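Local coordinates for DUF305 domain-containing protein (PDB 3BT5) that is of unknown function but folds as an all-helical bundle, consistent with membership of the DUF305 family in the ferritin-like clan, at residues P7-E13 / A130-V134; H19-H23 / G117-T122; P33-R37 / G94-L98; L108-I112 / M152-L156. One frame throughout, in Å; residues are numbered along the deposited sequence. Where two conformers were deposited one is given.

Interaction 1 of 4, residues P7-E13 / A130-V134; sequences PPATPQE and ARPEV
One carboxylate, that of Glu13, serves the starts of two different helices: OE2 accepts from Arg131 N, the backbone amide at the N-cap position of helix 132-158, while OE1 belongs to the capping of helix 11-37. The cross-segment bond measures 2.8 Å from Arg131 N to Glu13 OE2 and bends to 155°, with the amide lying close to the line of the C-O bond. OE2 also lies only 3.0 Å from Arg131 CB. On its own side, Glu13 completes a capping box with Thr10: Thr10 N reaches Glu13 OE1 at 2.9 Å from the anti side, and Thr10 OG1 accepts from Glu13 N. Glu13 CG stands anti to the carbonyl carbon (chi1 -70°) and the chain then runs extended, which carries the carboxylate to the N-cap residue of helix 132-158. A lysine in its place would probably leave Arg131 N without its acceptor and break half of the capping box.

The extended Arg131 side chain crosses that of Glu13 at about a right angle, with the guanidinium 85° from the carboxylate plane. NH1 points at Pro7 O, but the 2.4 Å separation is too short to be trusted in detail. NE forms a salt bridge to Glu133 OE2, and Arg67 pairs with the other carboxylate oxygen. Water 1 donates to Glu13 OE1 at 2.8 Å and to Pro8 O. Hydrogen bonds, with no apolar side-chain pair across the segments, join the two helix starts; the carboxylate's charge would probably be favoured by both helix dipoles.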
# COMPACT_ATOMS: atom_id res chain seq x y z
N PRO A 7 -17.82 15.36 -16.68
CA PRO A 7 -18.63 15.10 -15.48
C PRO A 7 -17.75 14.89 -14.25
O PRO A 7 -16.70 14.26 -14.34
CB PRO A 7 -19.39 13.82 -15.84
CG PRO A 7 -18.50 13.12 -16.83
CD PRO A 7 -17.73 14.19 -17.57
N PRO A 8 -18.17 15.42 -13.09
CA PRO A 8 -17.29 15.39 -11.92
C PRO A 8 -17.15 13.98 -11.35
O PRO A 8 -18.02 13.12 -11.59
CB PRO A 8 -18.00 16.32 -10.91
CG PRO A 8 -19.15 16.96 -11.67
CD PRO A 8 -19.48 16.02 -12.79
N ALA A 9 -16.07 13.73 -10.62
CA ALA A 9 -15.85 12.43 -9.99
C ALA A 9 -16.98 12.16 -8.99
O ALA A 9 -17.42 13.08 -8.29
CB ALA A 9 -14.52 12.42 -9.28
N THR A 10 -17.44 10.92 -8.92
CA THR A 10 -18.53 10.57 -8.01
C THR A 10 -18.02 10.52 -6.57
O THR A 10 -16.82 10.38 -6.34
CB THR A 10 -19.13 9.18 -8.35
OG1 THR A 10 -18.14 8.18 -8.08
CG2 THR A 10 -19.56 9.09 -9.83
N PRO A 11 -18.92 10.63 -5.59
CA PRO A 11 -18.47 10.49 -4.20
C PRO A 11 -17.73 9.17 -3.94
O PRO A 11 -16.73 9.15 -3.20
CB PRO A 11 -19.78 10.57 -3.41
CG PRO A 11 -20.68 11.44 -4.29
CD PRO A 11 -20.34 11.02 -5.69
N GLN A 12 -18.17 8.08 -4.56
CA GLN A 12 -17.46 6.79 -4.42
C GLN A 12 -16.05 6.87 -5.01
O GLN A 12 -15.10 6.33 -4.43
CB GLN A 12 -18.25 5.67 -5.09
CG GLN A 12 -17.53 4.33 -5.13
CD GLN A 12 -18.29 3.27 -5.94
OE1 GLN A 12 -19.00 3.58 -6.90
NE2 GLN A 12 -18.11 2.01 -5.56
N GLU A 13 -15.90 7.52 -6.17
CA GLU A 13 -14.57 7.66 -6.77
C GLU A 13 -13.66 8.53 -5.92
O GLU A 13 -12.47 8.22 -5.73
CB GLU A 13 -14.67 8.24 -8.18
CG GLU A 13 -15.28 7.26 -9.17
CD GLU A 13 -15.61 7.89 -10.52
OE1 GLU A 13 -15.99 9.07 -10.59
OE2 GLU A 13 -15.48 7.15 -11.51
N ALA A 130 -16.69 3.01 -14.23
CA ALA A 130 -16.06 4.13 -13.55
C ALA A 130 -15.45 5.09 -14.57
O ALA A 130 -15.20 4.73 -15.72
CB ALA A 130 -14.98 3.62 -12.58
N ARG A 131 -15.25 6.33 -14.13
CA ARG A 131 -14.54 7.36 -14.90
C ARG A 131 -13.23 6.78 -15.46
O ARG A 131 -12.49 6.15 -14.73
CB ARG A 131 -14.24 8.49 -13.93
CG ARG A 131 -13.31 9.55 -14.39
CD ARG A 131 -13.15 10.58 -13.27
NE ARG A 131 -12.81 11.89 -13.80
CZ ARG A 131 -13.70 12.82 -14.10
NH1 ARG A 131 -15.00 12.58 -13.91
NH2 ARG A 131 -13.32 13.99 -14.58
N PRO A 132 -12.96 6.96 -16.76
CA PRO A 132 -11.79 6.31 -17.38
C PRO A 132 -10.47 6.38 -16.61
O PRO A 132 -9.78 5.37 -16.48
CB PRO A 132 -11.70 6.98 -18.76
CG PRO A 132 -13.14 7.30 -19.08
CD PRO A 132 -13.76 7.72 -17.75
N GLU A 133 -10.09 7.56 -16.11
CA GLU A 133 -8.81 7.68 -15.41
C GLU A 133 -8.79 6.90 -14.11
O GLU A 133 -7.73 6.43 -13.67
CB GLU A 133 -8.46 9.14 -15.13
CG GLU A 133 -9.48 9.88 -14.26
CD GLU A 133 -9.09 11.33 -14.03
OE1 GLU A 133 -7.91 11.65 -14.27
OE2 GLU A 133 -9.93 12.15 -13.63
N VAL A 134 -9.97 6.74 -13.51
CA VAL A 134 -10.08 5.96 -12.28
C VAL A 134 -9.98 4.49 -12.63
O VAL A 134 -9.28 3.74 -11.96
CB VAL A 134 -11.37 6.30 -11.48
CG1 VAL A 134 -11.52 5.37 -10.27
CG2 VAL A 134 -11.34 7.77 -11.03
O HOH W 1 -17.17 10.18 -12.82

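Interaction 2 of 4, residues H19-H23 / G117-T122; sequences HMLQH and GAVAMT
Sulfur and ring contacts come first: Met121 SD sits 3.6 Å from His23 CD2, oblique to the imidazole, at 37° from the ring normal and 4.1 Å from its centroid. His23 CG is anti to the backbone N (chi1 -159°), which swings the ring toward helix 100-122. There CE1 lies 3.8 Å from Ala118 CB, a methyl on the same side of the ring as the sulfur.

Apolar contacts continue along the helix. Met121, bent at chi3, brings CE to 4.0 Å from His19 CB. Met20 curls across the interface, with SD 4.1 Å from Ala118 CB and CE close to Met121 CB. Both methionines were modelled in two conformers, so these contacts hold for one of them, and the short approach of Met20 CE to Thr122 OG1 is doubtful.

Polar bonds run within the helices or outward. Thr122 OG1 donates to Ala118 O at 2.8 Å, while His23 NE2 bonds to Met84 O and the His23 ring meets that of His114. A leucine in place of this histidine would probably leave Met84 O without this partner and take away the ring against which Met121 SD rests.

The axes of segments 19-23 and 117-122 run at 171°, antiparallel neighbours in the bundle, and no hydrogen bond joins them. The chemistry implies an interface made by dispersion and sulfur-ring contact, with the imidazole's polar edge fixed from a loop.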
# COMPACT_ATOMS: atom_id res chain seq x y z
N HIS A 19 -8.92 7.22 0.10
CA HIS A 19 -8.53 6.09 0.93
C HIS A 19 -7.30 5.39 0.40
O HIS A 19 -6.41 4.99 1.20
CB HIS A 19 -9.64 5.08 1.01
CG HIS A 19 -10.74 5.47 1.95
ND1 HIS A 19 -11.92 4.77 2.03
CD2 HIS A 19 -10.82 6.47 2.86
CE1 HIS A 19 -12.69 5.33 2.95
NE2 HIS A 19 -12.05 6.37 3.47
N MET A 20 -7.20 5.23 -0.92
CA MET A 20 -6.04 4.52 -1.46
C MET A 20 -4.76 5.33 -1.27
O MET A 20 -3.68 4.77 -1.10
CB MET A 20 -6.25 4.19 -2.93
CG MET A 20 -5.24 3.23 -3.48
SD MET A 20 -5.20 1.61 -2.65
CE MET A 20 -6.84 1.01 -3.10
N LEU A 21 -4.87 6.66 -1.28
CA LEU A 21 -3.68 7.48 -1.10
C LEU A 21 -3.12 7.22 0.31
O LEU A 21 -1.91 7.06 0.49
CB LEU A 21 -4.01 8.95 -1.34
CG LEU A 21 -2.87 9.95 -1.15
CD1 LEU A 21 -1.69 9.63 -2.03
CD2 LEU A 21 -3.41 11.35 -1.46
N GLN A 22 -3.99 7.18 1.31
CA GLN A 22 -3.54 6.91 2.67
C GLN A 22 -3.05 5.46 2.81
O GLN A 22 -2.08 5.15 3.53
CB GLN A 22 -4.69 7.13 3.64
CG GLN A 22 -5.05 8.58 3.85
CD GLN A 22 -6.10 8.73 4.94
OE1 GLN A 22 -5.98 8.14 6.02
NE2 GLN A 22 -7.14 9.46 4.64
N HIS A 23 -3.72 4.55 2.13
CA HIS A 23 -3.33 3.13 2.18
C HIS A 23 -1.92 2.96 1.60
O HIS A 23 -1.03 2.34 2.22
CB HIS A 23 -4.35 2.35 1.35
CG HIS A 23 -4.42 0.89 1.67
ND1 HIS A 23 -3.56 -0.06 1.14
CD2 HIS A 23 -5.28 0.21 2.46
CE1 HIS A 23 -3.88 -1.25 1.61
NE2 HIS A 23 -4.93 -1.11 2.41
N GLY A 117 -5.47 -6.17 0.89
CA GLY A 117 -6.55 -5.23 1.17
C GLY A 117 -6.70 -4.21 0.05
O GLY A 117 -7.83 -3.88 -0.35
N ALA A 118 -5.58 -3.74 -0.50
CA ALA A 118 -5.63 -2.79 -1.63
C ALA A 118 -6.35 -3.45 -2.81
O ALA A 118 -7.21 -2.83 -3.45
CB ALA A 118 -4.22 -2.31 -2.04
N VAL A 119 -6.01 -4.70 -3.12
CA VAL A 119 -6.68 -5.35 -4.25
C VAL A 119 -8.19 -5.44 -3.99
O VAL A 119 -9.02 -5.17 -4.87
CB VAL A 119 -6.07 -6.74 -4.51
CG1 VAL A 119 -6.90 -7.53 -5.54
CG2 VAL A 119 -4.65 -6.57 -5.02
N ALA A 120 -8.56 -5.81 -2.77
CA ALA A 120 -9.96 -5.98 -2.42
C ALA A 120 -10.77 -4.66 -2.45
O ALA A 120 -11.97 -4.65 -2.72
CB ALA A 120 -10.06 -6.65 -1.06
N MET A 121 -10.10 -3.54 -2.17
CA MET A 121 -10.70 -2.20 -2.27
C MET A 121 -10.87 -1.79 -3.73
O MET A 121 -11.76 -1.00 -4.08
CB MET A 121 -9.80 -1.18 -1.56
CG MET A 121 -9.66 -1.42 -0.05
SD MET A 121 -8.37 -0.53 0.85
CE MET A 121 -8.83 1.20 0.61
N THR A 122 -10.00 -2.31 -4.58
CA THR A 122 -9.90 -1.81 -5.93
C THR A 122 -10.76 -2.55 -6.94
O THR A 122 -11.28 -1.94 -7.89
CB THR A 122 -8.45 -1.75 -6.34
OG1 THR A 122 -7.74 -0.94 -5.40
CG2 THR A 122 -8.31 -1.17 -7.71

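Interaction 3 of 4, residues P33-R37 / G94-L98; sequences PMLER and GLSTL
A turn at chi3 (70°) in an otherwise stretched Arg37, whose CG stands anti to the carbonyl carbon, lays the guanidinium against the end of helix 89-97. Its NH1 and NH2 reach Leu98 O end-on, each at 2.8 Å, and that oxygen lies in the guanidinium plane. NH1 has a second acceptor in Leu95 O, 2.9 Å away at an N-H...O angle of 157°. Leu95 O is also in the guanidinium plane, yet NH1 stands 50° out of the Leu95 carbonyl plane, not on a lone pair. Ser96 O lies over one face of the guanidinium without bonding to it.

One acceptor, Leu95 O, belongs to the last turn of helix 89-97; the other, Leu98 O, belongs to the first residue to leave helical geometry. Arg37 thus bonds to carbonyls at this helix's C-terminal end, where the dipole would be expected to favour a positive group. In the fold this ties the far end of bundle helix 11-37 to helix 89-97, which lies in the connection before helix 100-122.

Pro33 CG touches Leu95 CB at 3.6 Å, and Pro33 CB lies 3.9 Å from Ser96 OG. Helix 11-37 is kinked at this proline, whose N has no hydrogen to bond the preceding turn. Met34, curled by bends at chi2 and chi3, brings CE to 4.4 Å from Leu95 CB, while its side chain also packs on Phe107 of helix 100-122.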
# COMPACT_ATOMS: atom_id res chain seq x y z
N PRO A 33 11.70 0.95 8.13
CA PRO A 33 12.54 0.17 9.05
C PRO A 33 13.37 -0.94 8.39
O PRO A 33 14.42 -1.32 8.92
CB PRO A 33 11.53 -0.40 10.07
CG PRO A 33 10.20 -0.17 9.49
CD PRO A 33 10.27 0.91 8.49
N MET A 34 12.94 -1.46 7.25
CA MET A 34 13.77 -2.45 6.54
C MET A 34 15.03 -1.82 5.98
O MET A 34 16.11 -2.42 6.03
CB MET A 34 13.00 -3.14 5.41
CG MET A 34 11.87 -4.01 5.89
SD MET A 34 12.42 -5.37 7.00
CE MET A 34 12.07 -4.66 8.63
N LEU A 35 14.89 -0.63 5.42
CA LEU A 35 16.06 0.06 4.88
C LEU A 35 16.99 0.48 6.01
O LEU A 35 18.21 0.52 5.84
CB LEU A 35 15.64 1.25 4.01
CG LEU A 35 14.83 0.75 2.81
CD1 LEU A 35 14.12 1.89 2.10
CD2 LEU A 35 15.76 -0.03 1.88
N GLU A 36 16.42 0.75 7.19
CA GLU A 36 17.22 1.12 8.35
C GLU A 36 17.93 -0.06 9.00
O GLU A 36 19.09 0.06 9.42
CB GLU A 36 16.34 1.83 9.39
CG GLU A 36 17.05 2.19 10.70
CD GLU A 36 18.13 3.23 10.52
OE1 GLU A 36 18.07 3.98 9.52
OE2 GLU A 36 19.03 3.31 11.39
N ARG A 37 17.26 -1.22 9.06
CA ARG A 37 17.72 -2.34 9.89
C ARG A 37 18.18 -3.63 9.20
O ARG A 37 19.00 -4.37 9.74
CB ARG A 37 16.60 -2.73 10.87
CG ARG A 37 16.15 -1.63 11.79
CD ARG A 37 15.09 -2.17 12.80
NE ARG A 37 15.69 -3.09 13.78
CZ ARG A 37 15.08 -4.11 14.38
NH1 ARG A 37 13.80 -4.43 14.11
NH2 ARG A 37 15.76 -4.84 15.25
N GLY A 94 6.58 -2.90 15.57
CA GLY A 94 7.30 -4.17 15.68
C GLY A 94 8.44 -4.24 14.70
O GLY A 94 9.45 -4.87 14.97
N LEU A 95 8.30 -3.59 13.54
CA LEU A 95 9.38 -3.62 12.57
C LEU A 95 10.65 -2.95 13.07
O LEU A 95 11.74 -3.24 12.54
CB LEU A 95 8.93 -3.02 11.24
CG LEU A 95 7.70 -3.68 10.62
CD1 LEU A 95 7.43 -3.04 9.24
CD2 LEU A 95 7.85 -5.21 10.53
N SER A 96 10.50 -2.06 14.06
CA SER A 96 11.65 -1.37 14.62
C SER A 96 12.18 -2.02 15.90
O SER A 96 13.32 -1.77 16.28
CB SER A 96 11.31 0.10 14.95
OG SER A 96 11.13 0.85 13.76
N THR A 97 11.34 -2.82 16.57
CA THR A 97 11.65 -3.32 17.91
C THR A 97 11.95 -4.82 17.94
O THR A 97 12.63 -5.29 18.85
CB THR A 97 10.47 -3.07 18.90
OG1 THR A 97 9.34 -3.82 18.49
CG2 THR A 97 10.10 -1.59 19.03
N LEU A 98 11.40 -5.59 17.01
CA LEU A 98 11.60 -7.05 17.02
C LEU A 98 13.02 -7.39 16.58
O LEU A 98 13.64 -6.61 15.85
CB LEU A 98 10.60 -7.71 16.07
CG LEU A 98 9.13 -7.65 16.51
CD1 LEU A 98 8.25 -8.12 15.36
CD2 LEU A 98 8.91 -8.52 17.76

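Interaction 4 of 4, residues L108-I112 / M152-L156; sequences LRLMI and MEGVL
Thioether contacts carry one side of the interface, where Met152 SD lies 3.4 Å from Met111 CG, the two side chains crossing at about a right angle. Met152 stays extended as far as SD (chi2 -172°), then turns at chi3, which sets CE against Met111 CG as well. Nearer the backbone of Met152, Ile112 CG1 lies 3.7 Å from Met152 CB, the two side chains running past each other in opposite directions.

Branched aliphatic groups make the second set. Leu108 divides its methyls: CD2 goes to Met152 CG at 4.0 Å, and CD1 to Val155 CG1 at 3.9 Å and to Leu156 CD1 at 4.0 Å.

At the margin, charged residues lend carbon. Arg109 CG meets Leu156 CD2, and Glu153 CG meets Ile112 CD1 at 3.9 Å; the Arg109 guanidinium itself bonds to Gln106. No hydrogen bond crosses between the segments.

The axes of segments 108-112 and 152-156 approach to 10.0 Å, with 161° between their directions, an antiparallel pairing with the small tilt usual in four-helix bundles. Helix 41-68 closes one side through Leu46, which touches both Leu108 and Met152, and helix 11-37 meets Met111 through Ala27 and Leu30.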
# COMPACT_ATOMS: atom_id res chain seq x y z
N LEU A 108 7.21 -8.71 5.51
CA LEU A 108 6.62 -9.38 4.36
C LEU A 108 5.17 -9.76 4.65
O LEU A 108 4.30 -9.53 3.81
CB LEU A 108 7.44 -10.63 4.00
CG LEU A 108 8.84 -10.26 3.53
CD1 LEU A 108 9.76 -11.51 3.52
CD2 LEU A 108 8.80 -9.62 2.15
N ARG A 109 4.89 -10.33 5.83
CA ARG A 109 3.52 -10.68 6.16
C ARG A 109 2.61 -9.45 6.17
O ARG A 109 1.49 -9.50 5.64
CB ARG A 109 3.45 -11.41 7.50
CG ARG A 109 4.13 -12.76 7.47
CD ARG A 109 3.81 -13.47 8.75
NE ARG A 109 4.58 -12.92 9.85
CZ ARG A 109 5.65 -13.52 10.37
NH1 ARG A 109 6.30 -12.96 11.38
NH2 ARG A 109 6.06 -14.68 9.89
N LEU A 110 3.07 -8.36 6.77
CA LEU A 110 2.26 -7.17 6.84
C LEU A 110 2.06 -6.57 5.47
O LEU A 110 0.97 -6.11 5.15
CB LEU A 110 2.89 -6.12 7.78
CG LEU A 110 2.94 -6.52 9.26
CD1 LEU A 110 3.76 -5.50 10.02
CD2 LEU A 110 1.50 -6.62 9.85
N MET A 111 3.11 -6.53 4.66
CA MET A 111 2.95 -5.92 3.34
C MET A 111 2.08 -6.78 2.43
O MET A 111 1.31 -6.25 1.64
CB MET A 111 4.31 -5.66 2.69
CG MET A 111 4.21 -4.79 1.43
SD MET A 111 3.90 -3.02 1.76
CE MET A 111 5.52 -2.54 2.35
N ILE A 112 2.17 -8.11 2.55
CA ILE A 112 1.25 -8.95 1.80
C ILE A 112 -0.21 -8.68 2.18
O ILE A 112 -1.05 -8.51 1.30
CB ILE A 112 1.58 -10.47 1.97
CG1 ILE A 112 2.89 -10.81 1.25
CG2 ILE A 112 0.40 -11.34 1.49
CD1 ILE A 112 3.49 -12.15 1.74
N MET A 152 6.74 -11.17 -2.84
CA MET A 152 6.90 -11.25 -1.40
C MET A 152 6.66 -12.66 -0.88
O MET A 152 7.34 -13.10 0.05
CB MET A 152 5.97 -10.26 -0.71
CG MET A 152 6.41 -8.82 -0.96
SD MET A 152 5.45 -7.65 0.04
CE MET A 152 3.88 -7.69 -0.84
N GLU A 153 5.69 -13.37 -1.45
CA GLU A 153 5.45 -14.76 -1.04
C GLU A 153 6.67 -15.62 -1.36
O GLU A 153 7.02 -16.52 -0.58
CB GLU A 153 4.20 -15.32 -1.72
CG GLU A 153 2.95 -14.64 -1.24
CD GLU A 153 1.71 -15.05 -1.98
OE1 GLU A 153 1.80 -15.41 -3.18
OE2 GLU A 153 0.62 -14.97 -1.37
N GLY A 154 7.32 -15.36 -2.50
CA GLY A 154 8.52 -16.12 -2.86
C GLY A 154 9.65 -15.82 -1.88
O GLY A 154 10.37 -16.74 -1.43
N VAL A 155 9.84 -14.54 -1.55
CA VAL A 155 10.90 -14.16 -0.63
C VAL A 155 10.65 -14.77 0.75
O VAL A 155 11.57 -15.31 1.39
CB VAL A 155 11.03 -12.62 -0.51
CG1 VAL A 155 12.09 -12.24 0.53
CG2 VAL A 155 11.37 -12.02 -1.89
N LEU A 156 9.41 -14.68 1.23
CA LEU A 156 9.09 -15.20 2.55
C LEU A 156 9.42 -16.70 2.59
O LEU A 156 9.95 -17.20 3.59
CB LEU A 156 7.62 -14.94 2.87
CG LEU A 156 7.10 -15.29 4.26
CD1 LEU A 156 7.87 -14.54 5.33
CD2 LEU A 156 5.61 -14.95 4.31

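In the fold
The four long helices 11-37, 41-68, 100-122 and 132-158 form the bundle. Interactions 1, 2 and 3 all use helix 11-37: interaction 1 lies 16 Å from interaction 2 and 38 Å from interaction 3, centre to centre. Interactions 2 and 4 share helix 100-122, and interactions 1 and 4 share helix 132-158. Along the chain, interaction 3 lies within the span of interaction 2, itself within that of interaction 1, whereas interaction 4 alternates with both. Interactions 3 and 4, touching through Leu95 and Leu110, lie together near one end (centres 15 Å apart), interaction 1 at the other and interaction 2 between; hydrogen bonds cross in 1 and 3 but not in 2 and 4.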